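Local coordinates for protein tyrosinase (Burkholderia thailandensis, PDB 5ZRD) that catalyses the oxygen-dependent hydroxylation of monophenols to catechols and their oxidation to quinones at a two-copper centre, probably working well at acidic pH, at residues M326-V329 / W330-T334. Sequence-based numbering, arbitrary orientation.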
# COMPACT_ATOMS: atom_id res chain seq x y z
N MET A 326 -1.48 -43.83 -7.26
CA MET A 326 -2.41 -44.05 -6.12
C MET A 326 -3.74 -43.34 -6.42
O MET A 326 -4.80 -43.89 -6.18
CB MET A 326 -1.81 -43.55 -4.81
CG MET A 326 -0.61 -44.35 -4.33
SD MET A 326 -1.10 -45.94 -3.61
CE MET A 326 -0.96 -47.03 -5.01
N PHE A 327 -3.67 -42.14 -6.94
CA PHE A 327 -4.87 -41.43 -7.37
C PHE A 327 -5.64 -42.29 -8.39
O PHE A 327 -6.86 -42.40 -8.32
CB PHE A 327 -4.47 -40.07 -7.93
CG PHE A 327 -5.56 -39.22 -8.51
CD1 PHE A 327 -6.90 -39.44 -8.21
CD2 PHE A 327 -5.24 -38.20 -9.37
CE1 PHE A 327 -7.89 -38.62 -8.75
CE2 PHE A 327 -6.23 -37.36 -9.90
CZ PHE A 327 -7.55 -37.57 -9.56
N TRP A 328 -4.93 -42.94 -9.31
CA TRP A 328 -5.57 -43.74 -10.37
C TRP A 328 -6.16 -45.04 -9.79
O TRP A 328 -7.25 -45.45 -10.17
CB TRP A 328 -4.56 -44.02 -11.51
CG TRP A 328 -5.11 -44.87 -12.61
CD1 TRP A 328 -4.72 -46.13 -12.93
CD2 TRP A 328 -6.19 -44.54 -13.50
NE1 TRP A 328 -5.48 -46.61 -13.96
CE2 TRP A 328 -6.38 -45.66 -14.35
CE3 TRP A 328 -7.02 -43.43 -13.67
CZ2 TRP A 328 -7.34 -45.68 -15.35
CZ3 TRP A 328 -7.97 -43.45 -14.67
CH2 TRP A 328 -8.11 -44.56 -15.51
N VAL A 329 -5.44 -45.65 -8.85
CA VAL A 329 -5.96 -46.81 -8.15
C VAL A 329 -7.24 -46.46 -7.38
O VAL A 329 -8.14 -47.25 -7.38
CB VAL A 329 -4.93 -47.42 -7.18
CG1 VAL A 329 -5.58 -48.43 -6.25
CG2 VAL A 329 -3.78 -48.06 -7.93
N TRP A 330 -7.30 -45.30 -6.73
CA TRP A 330 -8.45 -44.91 -5.98
C TRP A 330 -9.60 -44.71 -6.96
O TRP A 330 -10.74 -45.03 -6.64
CB TRP A 330 -8.18 -43.64 -5.16
CG TRP A 330 -9.40 -43.08 -4.48
CD1 TRP A 330 -9.88 -43.41 -3.24
CD2 TRP A 330 -10.33 -42.13 -5.02
NE1 TRP A 330 -11.02 -42.71 -2.97
CE2 TRP A 330 -11.32 -41.91 -4.05
CE3 TRP A 330 -10.44 -41.46 -6.25
CZ2 TRP A 330 -12.40 -41.07 -4.27
CZ3 TRP A 330 -11.49 -40.59 -6.45
CH2 TRP A 330 -12.47 -40.42 -5.48
N GLN A 331 -9.30 -44.11 -8.11
CA GLN A 331 -10.34 -43.87 -9.15
C GLN A 331 -10.92 -45.21 -9.57
O GLN A 331 -12.12 -45.34 -9.61
CB GLN A 331 -9.80 -43.15 -10.37
CG GLN A 331 -9.60 -41.66 -10.14
CD GLN A 331 -8.97 -40.94 -11.31
OE1 GLN A 331 -7.75 -40.90 -11.45
NE2 GLN A 331 -9.81 -40.31 -12.13
N LYS A 332 -10.06 -46.21 -9.74
CA LYS A 332 -10.49 -47.57 -10.20
C LYS A 332 -11.29 -48.29 -9.11
O LYS A 332 -12.36 -48.81 -9.38
CB LYS A 332 -9.29 -48.44 -10.57
CG LYS A 332 -8.50 -48.04 -11.81
CD LYS A 332 -8.20 -49.19 -12.78
CE LYS A 332 -7.09 -50.15 -12.35
NZ LYS A 332 -6.01 -49.50 -11.56
N GLN A 333 -10.74 -48.34 -7.88
CA GLN A 333 -11.36 -49.07 -6.79
C GLN A 333 -12.66 -48.37 -6.36
O GLN A 333 -13.44 -49.01 -5.71
CB GLN A 333 -10.45 -49.20 -5.56
CG GLN A 333 -9.22 -50.09 -5.75
CD GLN A 333 -8.47 -50.31 -4.45
OE1 GLN A 333 -8.89 -49.85 -3.40
NE2 GLN A 333 -7.36 -51.05 -4.49
N THR A 334 -12.93 -47.10 -6.70
CA THR A 334 -14.10 -46.45 -6.12
C THR A 334 -15.09 -45.98 -7.20
O THR A 334 -16.07 -45.35 -6.86
CB THR A 334 -13.78 -45.21 -5.25
OG1 THR A 334 -13.25 -44.15 -6.05
CG2 THR A 334 -12.87 -45.52 -4.08
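Gln331 lays one face of its side-chain amide over the Phe327 ring and takes the edge of the Trp328 indole against its other face, so one glutamine is sandwiched between two aromatic residues of the preceding helical turn. The amide and phenyl planes are only 18° apart, a stacked arrangement displaced toward the ring's rim, with OE1 3.5 Å from Phe327 CE1. The Trp328 indole stands perpendicular to the amide, its edge pointing at the amide face and its CE3 3.4 Å from Gln331 OE1. Gln331 gets there with CG beside its own backbone N (chi1 -77°) and the chain extended beyond it, which carries the amide back along the helix. OE1 accepts a hydrogen bond from Arg95 of helix 90-108, and NE2 donates to the carbonyls of Ile390 and His336.

This is the tight, buried side; Phe327 also packs on Pro91 and Thr92, and its side chain lies about 8 Å from that of the copper ligand His94. Only Lys332 and the outer part of Gln333 form the looser solvent side, over Trp328 and Val329, which are themselves buried. Lys332 bends at successive torsions and sets CG over the five-membered ring of Trp328, a CH-pi contact 4.2 Å from the centroid, while NZ stays 3.8 Å from Trp328 NE1. Gln333 runs alongside Val329, with NE2 3.6 Å from Val329 CG1 and hydrogen-bonded to the Asp406 carbonyl.

Regular i to i+4 backbone bonds join the two turns, from Trp330 N to Met326 O through Gln333 N to Val329 O. Near the C-terminal end of helix 315-334, the chemistry thus divides: inside, a buried amide hydrogen-bonded at both polar atoms has its rotation fixed between two rings; outside, Lys332 meets the indole through a CH-pi contact, without a hydrogen bond from NZ.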